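Tail assembly chaperone (Enterobacteria phage HK97, PDB 2OB9) probably acts as a chaperone in phage tail assembly, with subunits that likely form a spiral. Local coordinates at residues K32-W46 with A71-K85. Numbering follows the deposited sequence.
Sequences KVVLREPSGEAWLRW and ADVVLFIDVLCDTDK
An antiparallel strand pairing followed by antiparallel helix packing joins strand 32-36 and helix 40-46 to helix 71-79 and the short strand that follows it, and residues V34, R36, D78 and L75 illustrate how such an arrangement is secured. V34 and C81 form an antiparallel hydrogen-bonded pair: V34 N gives to C81 O and C81 N to V34 O, each at 2.9 Å, while R36 N reaches V79 O at the end of the helix. On the face bearing L35 and L80, L80 CD1 lies 3.8 Å from L35 CD2.

Where loop 37-39 leads from strand to helix, D78, in the last turn of helix 71-79, binds both ends of that link through R36 and S39. Its carboxylate is gripped end-on by R36, NH1 to OD2 at 2.8 Å and NH2 to OD1 at 3.1 Å; the two planes stand 78° apart, and both nitrogens come from above the carboxylate. S39 N meets the same OD2 at 2.9 Å, nearly straight, and R36 NH1 also gives to E37 O, which helps fix the guanidinium.

Between the helices, which run almost antiparallel at 172°, the two methyls of L75 go to different partners: CD2 lies 3.5 Å from P38 CB, whereas CD1 sits 3.4 Å from the centroid of the W46 five-membered ring, a CH-pi contact over its face. With CG anti to the backbone N (chi1 -155°), that indole is laid against helix 71-79, its CD1 edge beside A71.

Helix 103-113 packs on L35, P38, L75 and V79, strand 20-25 pairs with strand 31-36 along its other edge, and helix 94-98 meets V74, with E94 holding R45.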
ATOM      1  N   LYS A  32      20.623 -31.107 -32.067  1.00 47.81           N
ATOM      2  CA  LYS A  32      21.097 -29.844 -31.562  1.00 49.49           C
ATOM      3  C   LYS A  32      20.013 -28.802 -31.792  1.00 49.25           C
ATOM      4  O   LYS A  32      19.333 -28.818 -32.825  1.00 48.70           O
ATOM      5  CB  LYS A  32      22.376 -29.371 -32.259  1.00 49.36           C
ATOM      6  CG  LYS A  32      23.597 -30.228 -32.101  1.00 52.59           C
ATOM      7  CD  LYS A  32      24.680 -29.760 -33.115  1.00 53.01           C
ATOM      8  CE  LYS A  32      24.592 -30.588 -34.437  1.00 59.25           C
ATOM      9  NZ  LYS A  32      25.350 -30.021 -35.640  1.00 56.77           N
ATOM     10  N   VAL A  33      19.850 -27.922 -30.797  1.00 49.69           N
ATOM     11  CA  VAL A  33      18.974 -26.764 -30.858  1.00 49.37           C
ATOM     12  C   VAL A  33      19.844 -25.582 -30.464  1.00 49.62           C
ATOM     13  O   VAL A  33      20.972 -25.760 -30.002  1.00 50.13           O
ATOM     14  CB  VAL A  33      17.742 -26.873 -29.872  1.00 49.65           C
ATOM     15  CG1 VAL A  33      16.938 -28.127 -30.163  1.00 49.49           C
ATOM     16  CG2 VAL A  33      18.166 -26.782 -28.348  1.00 47.53           C
ATOM     17  N   VAL A  34      19.328 -24.382 -30.686  1.00 49.26           N
ATOM     18  CA  VAL A  34      19.958 -23.169 -30.236  1.00 47.85           C
ATOM     19  C   VAL A  34      19.035 -22.556 -29.192  1.00 47.39           C
ATOM     20  O   VAL A  34      17.839 -22.421 -29.396  1.00 47.71           O
ATOM     21  CB  VAL A  34      20.225 -22.193 -31.427  1.00 48.68           C
ATOM     22  CG1 VAL A  34      20.553 -20.793 -30.920  1.00 47.10           C
ATOM     23  CG2 VAL A  34      21.358 -22.713 -32.338  1.00 46.53           C
ATOM     24  N   LEU A  35      19.601 -22.240 -28.049  1.00 47.45           N
ATOM     25  CA  LEU A  35      18.902 -21.560 -26.981  1.00 48.43           C
ATOM     26  C   LEU A  35      19.375 -20.107 -26.940  1.00 48.75           C
ATOM     27  O   LEU A  35      20.577 -19.836 -26.902  1.00 48.94           O
ATOM     28  CB  LEU A  35      19.223 -22.235 -25.611  1.00 48.04           C
ATOM     29  CG  LEU A  35      18.751 -23.682 -25.376  1.00 47.68           C
ATOM     30  CD1 LEU A  35      19.020 -24.127 -23.941  1.00 46.23           C
ATOM     31  CD2 LEU A  35      17.254 -23.896 -25.747  1.00 44.11           C
ATOM     32  N   ARG A  36      18.415 -19.191 -26.942  1.00 49.06           N
ATOM     33  CA  ARG A  36      18.684 -17.763 -26.860  1.00 49.52           C
ATOM     34  C   ARG A  36      18.042 -17.230 -25.573  1.00 48.41           C
ATOM     35  O   ARG A  36      17.084 -17.796 -25.119  1.00 48.21           O
ATOM     36  CB  ARG A  36      18.149 -17.046 -28.128  1.00 49.38           C
ATOM     37  CG  ARG A  36      16.648 -16.813 -28.163  1.00 50.56           C
ATOM     38  CD  ARG A  36      16.421 -15.853 -29.282  1.00 52.21           C
ATOM     39  NE  ARG A  36      15.085 -15.597 -29.824  1.00 50.32           N
ATOM     40  CZ  ARG A  36      14.052 -15.091 -29.159  1.00 56.44           C
ATOM     41  NH1 ARG A  36      14.112 -14.936 -27.828  1.00 58.56           N
ATOM     42  NH2 ARG A  36      12.912 -14.796 -29.825  1.00 54.69           N
ATOM     43  N   GLU A  37      18.607 -16.190 -24.966  1.00 48.26           N
ATOM     44  CA  GLU A  37      17.935 -15.471 -23.899  1.00 48.06           C
ATOM     45  C   GLU A  37      16.576 -14.937 -24.422  1.00 47.87           C
ATOM     46  O   GLU A  37      16.422 -14.751 -25.613  1.00 47.94           O
ATOM     47  CB  GLU A  37      18.806 -14.325 -23.394  1.00 47.75           C
ATOM     48  CG  GLU A  37      18.966 -13.195 -24.388  1.00 48.90           C
ATOM     49  CD  GLU A  37      19.863 -12.112 -23.849  1.00 51.20           C
ATOM     50  OE1 GLU A  37      19.543 -11.595 -22.758  1.00 51.87           O
ATOM     51  OE2 GLU A  37      20.866 -11.768 -24.517  1.00 53.06           O
ATOM     52  N   PRO A  38      15.580 -14.744 -23.539  1.00 48.47           N
ATOM     53  CA  PRO A  38      14.313 -14.210 -24.030  1.00 49.49           C
ATOM     54  C   PRO A  38      14.388 -12.770 -24.479  1.00 50.59           C
ATOM     55  O   PRO A  38      15.200 -11.979 -23.963  1.00 50.04           O
ATOM     56  CB  PRO A  38      13.378 -14.322 -22.817  1.00 49.87           C
ATOM     57  CG  PRO A  38      14.053 -15.321 -21.925  1.00 50.10           C
ATOM     58  CD  PRO A  38      15.500 -15.114 -22.112  1.00 48.14           C
ATOM     59  N   SER A  39      13.524 -12.450 -25.433  1.00 51.28           N
ATOM     60  CA  SER A  39      13.416 -11.126 -25.937  1.00 53.04           C
ATOM     61  C   SER A  39      12.721 -10.296 -24.875  1.00 53.81           C
ATOM     62  O   SER A  39      12.165 -10.843 -23.917  1.00 53.37           O
ATOM     63  CB  SER A  39      12.668 -11.130 -27.292  1.00 53.49           C
ATOM     64  OG  SER A  39      11.277 -10.965 -27.133  1.00 55.07           O
ATOM     65  N   GLY A  40      12.789  -8.971 -24.992  1.00 54.60           N
ATOM     66  CA  GLY A  40      12.023  -8.120 -24.064  1.00 55.87           C
ATOM     67  C   GLY A  40      10.517  -8.186 -24.283  1.00 56.81           C
ATOM     68  O   GLY A  40       9.748  -7.850 -23.400  1.00 56.42           O
ATOM     69  N   GLU A  41      10.116  -8.610 -25.485  1.00 58.99           N
ATOM     70  CA  GLU A  41       8.713  -8.881 -25.867  1.00 60.49           C
ATOM     71  C   GLU A  41       8.192 -10.192 -25.255  1.00 60.55           C
ATOM     72  O   GLU A  41       6.983 -10.457 -25.269  1.00 61.11           O
ATOM     73  CB  GLU A  41       8.600  -8.969 -27.399  1.00 61.02           C
ATOM     74  CG  GLU A  41       8.375  -7.620 -28.095  1.00 64.86           C
ATOM     75  CD  GLU A  41       9.280  -7.378 -29.300  1.00 68.50           C
ATOM     76  OE1 GLU A  41      10.233  -8.173 -29.542  1.00 70.61           O
ATOM     77  OE2 GLU A  41       9.042  -6.360 -29.997  1.00 70.37           O
ATOM     78  N   ALA A  42       9.100 -11.012 -24.737  1.00 59.73           N
ATOM     79  CA  ALA A  42       8.720 -12.247 -24.057  1.00 58.99           C
ATOM     80  C   ALA A  42       8.803 -12.087 -22.546  1.00 58.68           C
ATOM     81  O   ALA A  42       7.903 -12.499 -21.829  1.00 58.55           O
ATOM     82  CB  ALA A  42       9.572 -13.390 -24.523  1.00 58.45           C
ATOM     83  N   TRP A  43       9.870 -11.484 -22.048  1.00 58.61           N
ATOM     84  CA  TRP A  43       9.892 -11.122 -20.633  1.00 58.99           C
ATOM     85  C   TRP A  43       8.694 -10.216 -20.328  1.00 60.03           C
ATOM     86  O   TRP A  43       8.199 -10.199 -19.200  1.00 59.99           O
ATOM     87  CB  TRP A  43      11.156 -10.365 -20.267  1.00 58.25           C
ATOM     88  CG  TRP A  43      12.326 -11.174 -20.069  1.00 56.92           C
ATOM     89  CD1 TRP A  43      13.494 -11.099 -20.771  1.00 57.60           C
ATOM     90  CD2 TRP A  43      12.505 -12.185 -19.088  1.00 57.34           C
ATOM     91  NE1 TRP A  43      14.395 -12.022 -20.289  1.00 58.43           N
ATOM     92  CE2 TRP A  43      13.802 -12.704 -19.253  1.00 59.36           C
ATOM     93  CE3 TRP A  43      11.688 -12.728 -18.094  1.00 57.95           C
ATOM     94  CZ2 TRP A  43      14.298 -13.731 -18.442  1.00 58.59           C
ATOM     95  CZ3 TRP A  43      12.184 -13.745 -17.310  1.00 55.90           C
ATOM     96  CH2 TRP A  43      13.468 -14.220 -17.470  1.00 56.19           C
ATOM     97  N   LEU A  44       8.276  -9.444 -21.339  0.70 60.92           N
ATOM     98  CA  LEU A  44       7.012  -8.713 -21.327  0.70 62.18           C
ATOM     99  C   LEU A  44       5.868  -9.600 -20.803  0.70 62.55           C
ATOM    100  O   LEU A  44       5.388  -9.431 -19.676  0.70 62.65           O
ATOM    101  CB  LEU A  44       6.696  -8.228 -22.747  0.70 62.30           C
ATOM    102  CG  LEU A  44       5.399  -7.492 -23.084  0.70 63.10           C
ATOM    103  CD1 LEU A  44       5.633  -5.991 -23.110  0.70 64.19           C
ATOM    104  CD2 LEU A  44       4.854  -7.994 -24.428  0.70 63.56           C
ATOM    105  N   ARG A  45       5.461 -10.568 -21.613  0.70 63.28           N
ATOM    106  CA  ARG A  45       4.345 -11.422 -21.248  0.70 63.59           C
ATOM    107  C   ARG A  45       4.575 -12.199 -19.947  0.70 63.74           C
ATOM    108  O   ARG A  45       3.639 -12.394 -19.174  0.70 63.97           O
ATOM    109  CB  ARG A  45       3.974 -12.354 -22.396  0.70 63.64           C
ATOM    110  CG  ARG A  45       2.521 -12.773 -22.331  0.70 64.45           C
ATOM    111  CD  ARG A  45       2.153 -13.766 -23.398  0.70 66.82           C
ATOM    112  NE  ARG A  45       0.734 -14.097 -23.296  0.70 69.92           N
ATOM    113  CZ  ARG A  45       0.070 -14.884 -24.140  0.70 70.91           C
ATOM    114  NH1 ARG A  45       0.696 -15.448 -25.174  0.70 69.78           N
ATOM    115  NH2 ARG A  45      -1.232 -15.101 -23.946  0.70 70.77           N
ATOM    116  N   TRP A  46       5.811 -12.617 -19.687  0.70 63.85           N
ATOM    117  CA  TRP A  46       6.098 -13.420 -18.499  0.70 64.02           C
ATOM    118  C   TRP A  46       5.640 -12.791 -17.180  0.70 64.30           C
ATOM    119  O   TRP A  46       5.108 -13.500 -16.331  0.70 64.46           O
ATOM    120  CB  TRP A  46       7.564 -13.786 -18.408  0.70 63.78           C
ATOM    121  CG  TRP A  46       7.829 -15.027 -17.623  0.70 63.82           C
ATOM    122  CD1 TRP A  46       7.329 -16.253 -17.874  0.70 63.90           C
ATOM    123  CD2 TRP A  46       8.696 -15.174 -16.480  0.70 64.34           C
ATOM    124  NE1 TRP A  46       7.805 -17.167 -16.962  0.70 64.34           N
ATOM    125  CE2 TRP A  46       8.654 -16.532 -16.098  0.70 63.92           C
ATOM    126  CE3 TRP A  46       9.502 -14.289 -15.742  0.70 65.50           C
ATOM    127  CZ2 TRP A  46       9.391 -17.040 -15.016  0.70 64.15           C
ATOM    128  CZ3 TRP A  46      10.239 -14.793 -14.659  0.70 64.75           C
ATOM    129  CH2 TRP A  46      10.178 -16.160 -14.315  0.70 64.48           C
ATOM    130  N   ALA A  71       3.078 -19.252 -17.950  1.00 51.51           N
ATOM    131  CA  ALA A  71       4.155 -18.282 -18.107  1.00 50.95           C
ATOM    132  C   ALA A  71       5.432 -18.961 -18.569  1.00 51.46           C
ATOM    133  O   ALA A  71       6.130 -18.424 -19.447  1.00 51.41           O
ATOM    134  CB  ALA A  71       4.396 -17.560 -16.810  1.00 50.80           C
ATOM    135  N   ASP A  72       5.743 -20.137 -17.989  1.00 51.32           N
ATOM    136  CA  ASP A  72       6.943 -20.874 -18.386  1.00 50.65           C
ATOM    137  C   ASP A  72       6.835 -21.250 -19.870  1.00 50.67           C
ATOM    138  O   ASP A  72       7.781 -21.067 -20.644  1.00 50.49           O
ATOM    139  CB  ASP A  72       7.186 -22.122 -17.523  1.00 50.09           C
ATOM    140  CG  ASP A  72       7.738 -21.803 -16.146  1.00 52.22           C
ATOM    141  OD1 ASP A  72       7.940 -20.610 -15.833  1.00 56.03           O
ATOM    142  OD2 ASP A  72       7.947 -22.748 -15.340  1.00 51.11           O
ATOM    143  N   VAL A  73       5.693 -21.767 -20.303  1.00 51.41           N
ATOM    144  CA  VAL A  73       5.645 -22.162 -21.723  1.00 51.42           C
ATOM    145  C   VAL A  73       5.875 -20.997 -22.705  1.00 52.20           C
ATOM    146  O   VAL A  73       6.456 -21.211 -23.739  1.00 53.36           O
ATOM    147  CB  VAL A  73       4.484 -23.165 -22.144  1.00 51.56           C
ATOM    148  CG1 VAL A  73       3.866 -23.896 -20.975  1.00 48.49           C
ATOM    149  CG2 VAL A  73       3.486 -22.542 -23.102  1.00 48.47           C
ATOM    150  N   VAL A  74       5.463 -19.776 -22.325  1.00 53.01           N
ATOM    151  CA  VAL A  74       5.608 -18.526 -23.091  1.00 52.50           C
ATOM    152  C   VAL A  74       7.047 -18.112 -23.243  1.00 52.16           C
ATOM    153  O   VAL A  74       7.474 -17.695 -24.332  1.00 53.69           O
ATOM    154  CB  VAL A  74       4.793 -17.360 -22.423  1.00 53.19           C
ATOM    155  CG1 VAL A  74       5.421 -15.940 -22.675  1.00 53.68           C
ATOM    156  CG2 VAL A  74       3.363 -17.421 -22.857  1.00 52.64           C
ATOM    157  N   LEU A  75       7.797 -18.201 -22.155  1.00 50.86           N
ATOM    158  CA  LEU A  75       9.218 -18.008 -22.236  1.00 50.43           C
ATOM    159  C   LEU A  75       9.839 -19.114 -23.085  1.00 49.51           C
ATOM    160  O   LEU A  75      10.761 -18.861 -23.857  1.00 49.43           O
ATOM    161  CB  LEU A  75       9.878 -17.954 -20.831  1.00 49.28           C
ATOM    162  CG  LEU A  75      10.018 -16.640 -20.097  1.00 50.26           C
ATOM    163  CD1 LEU A  75      10.862 -16.804 -18.825  1.00 47.95           C
ATOM    164  CD2 LEU A  75      10.607 -15.587 -21.024  1.00 52.04           C
ATOM    165  N   PHE A  76       9.382 -20.349 -22.906  1.00 49.36           N
ATOM    166  CA  PHE A  76       9.984 -21.494 -23.639  1.00 48.79           C
ATOM    167  C   PHE A  76       9.930 -21.363 -25.156  1.00 49.62           C
ATOM    168  O   PHE A  76      10.914 -21.622 -25.886  1.00 50.97           O
ATOM    169  CB  PHE A  76       9.343 -22.826 -23.223  1.00 46.94           C
ATOM    170  CG  PHE A  76       9.817 -24.005 -24.060  1.00 47.43           C
ATOM    171  CD1 PHE A  76      11.073 -24.576 -23.845  1.00 45.86           C
ATOM    172  CD2 PHE A  76       9.009 -24.540 -25.073  1.00 45.71           C
ATOM    173  CE1 PHE A  76      11.516 -25.664 -24.622  1.00 42.28           C
ATOM    174  CE2 PHE A  76       9.462 -25.634 -25.859  1.00 46.06           C
ATOM    175  CZ  PHE A  76      10.697 -26.192 -25.608  1.00 46.15           C
ATOM    176  N   ILE A  77       8.747 -21.012 -25.622  1.00 49.72           N
ATOM    177  CA  ILE A  77       8.487 -20.833 -27.007  1.00 50.70           C
ATOM    178  C   ILE A  77       9.414 -19.765 -27.585  1.00 51.15           C
ATOM    179  O   ILE A  77       9.794 -19.831 -28.733  1.00 50.53           O
ATOM    180  CB  ILE A  77       7.034 -20.481 -27.165  1.00 50.52           C
ATOM    181  CG1 ILE A  77       6.193 -21.755 -27.134  1.00 50.48           C
ATOM    182  CG2 ILE A  77       6.778 -19.634 -28.390  1.00 51.95           C
ATOM    183  CD1 ILE A  77       4.741 -21.459 -26.726  1.00 54.67           C
ATOM    184  N   ASP A  78       9.796 -18.807 -26.758  1.00 52.37           N
ATOM    185  CA  ASP A  78      10.602 -17.721 -27.195  1.00 53.48           C
ATOM    186  C   ASP A  78      12.086 -18.045 -27.177  1.00 53.87           C
ATOM    187  O   ASP A  78      12.852 -17.562 -28.013  1.00 54.65           O
ATOM    188  CB  ASP A  78      10.328 -16.517 -26.307  1.00 55.24           C
ATOM    189  CG  ASP A  78      10.951 -15.242 -26.860  1.00 56.86           C
ATOM    190  OD1 ASP A  78      10.509 -14.777 -27.943  1.00 54.51           O
ATOM    191  OD2 ASP A  78      11.883 -14.744 -26.193  1.00 60.72           O
ATOM    192  N   VAL A  79      12.516 -18.865 -26.234  1.00 53.74           N
ATOM    193  CA  VAL A  79      13.938 -19.182 -26.165  1.00 52.88           C
ATOM    194  C   VAL A  79      14.419 -20.238 -27.144  1.00 52.25           C
ATOM    195  O   VAL A  79      15.600 -20.279 -27.436  1.00 53.01           O
ATOM    196  CB  VAL A  79      14.402 -19.523 -24.716  1.00 53.36           C
ATOM    197  CG1 VAL A  79      13.997 -18.419 -23.762  1.00 52.01           C
ATOM    198  CG2 VAL A  79      13.894 -20.904 -24.254  1.00 52.17           C
ATOM    199  N   LEU A  80      13.522 -21.087 -27.640  1.00 51.36           N
ATOM    200  CA  LEU A  80      13.919 -22.308 -28.363  1.00 50.86           C
ATOM    201  C   LEU A  80      13.978 -22.110 -29.855  1.00 51.07           C
ATOM    202  O   LEU A  80      12.964 -21.798 -30.481  1.00 51.20           O
ATOM    203  CB  LEU A  80      12.961 -23.496 -28.066  1.00 51.19           C
ATOM    204  CG  LEU A  80      13.374 -24.850 -28.674  1.00 50.70           C
ATOM    205  CD1 LEU A  80      14.588 -25.409 -27.911  1.00 50.01           C
ATOM    206  CD2 LEU A  80      12.217 -25.878 -28.699  1.00 49.77           C
ATOM    207  N   CYS A  81      15.166 -22.346 -30.416  1.00 51.11           N
ATOM    208  CA  CYS A  81      15.452 -22.088 -31.819  1.00 51.22           C
ATOM    209  C   CYS A  81      16.083 -23.320 -32.451  1.00 51.26           C
ATOM    210  O   CYS A  81      16.659 -24.154 -31.755  1.00 51.38           O
ATOM    211  CB  CYS A  81      16.380 -20.864 -31.960  1.00 50.55           C
ATOM    212  SG  CYS A  81      15.676 -19.271 -31.436  1.00 53.22           S
ATOM    213  N   ASP A  82      15.960 -23.434 -33.766  1.00 51.77           N
ATOM    214  CA  ASP A  82      16.689 -24.443 -34.520  1.00 52.58           C
ATOM    215  C   ASP A  82      18.135 -23.971 -34.798  1.00 52.88           C
ATOM    216  O   ASP A  82      18.490 -22.860 -34.439  1.00 53.21           O
ATOM    217  CB  ASP A  82      15.926 -24.839 -35.795  1.00 52.76           C
ATOM    218  CG  ASP A  82      15.879 -23.728 -36.859  1.00 52.36           C
ATOM    219  OD1 ASP A  82      16.681 -22.801 -36.840  1.00 54.39           O
ATOM    220  OD2 ASP A  82      15.024 -23.793 -37.755  1.00 56.86           O
ATOM    221  N   THR A  83      18.954 -24.797 -35.434  1.00 53.70           N
ATOM    222  CA  THR A  83      20.368 -24.445 -35.659  1.00 55.14           C
ATOM    223  C   THR A  83      20.590 -23.320 -36.696  1.00 55.81           C
ATOM    224  O   THR A  83      21.642 -22.683 -36.710  1.00 55.86           O
ATOM    225  CB  THR A  83      21.234 -25.689 -35.990  1.00 54.73           C
ATOM    226  OG1 THR A  83      20.683 -26.363 -37.130  1.00 55.71           O
ATOM    227  CG2 THR A  83      21.273 -26.651 -34.781  1.00 53.23           C
ATOM    228  N   ASP A  84      19.590 -23.069 -37.543  1.00 56.93           N
ATOM    229  CA  ASP A  84      19.605 -21.905 -38.422  1.00 58.53           C
ATOM    230  C   ASP A  84      19.072 -20.673 -37.707  1.00 59.01           C
ATOM    231  O   ASP A  84      18.713 -19.683 -38.347  1.00 60.68           O
ATOM    232  CB  ASP A  84      18.797 -22.172 -39.698  1.00 59.09           C
ATOM    233  CG  ASP A  84      19.280 -23.405 -40.444  1.00 61.30           C
ATOM    234  OD1 ASP A  84      20.495 -23.509 -40.718  1.00 65.00           O
ATOM    235  OD2 ASP A  84      18.446 -24.279 -40.757  1.00 64.16           O
ATOM    236  N   LYS A  85      19.010 -20.746 -36.383  1.00 58.94           N
ATOM    237  CA  LYS A  85      18.683 -19.608 -35.506  1.00 59.16           C
ATOM    238  C   LYS A  85      17.278 -19.061 -35.771  1.00 58.61           C
ATOM    239  O   LYS A  85      16.976 -17.885 -35.548  1.00 58.80           O
ATOM    240  CB  LYS A  85      19.805 -18.546 -35.498  1.00 59.49           C
ATOM    241  CG  LYS A  85      21.203 -19.190 -35.268  1.00 58.75           C
ATOM    242  CD  LYS A  85      22.264 -18.212 -34.836  1.00 60.61           C
ATOM    243  CE  LYS A  85      23.715 -18.768 -35.021  1.00 64.33           C
ATOM    244  NZ  LYS A  85      23.881 -20.320 -35.012  1.00 66.08           N
TER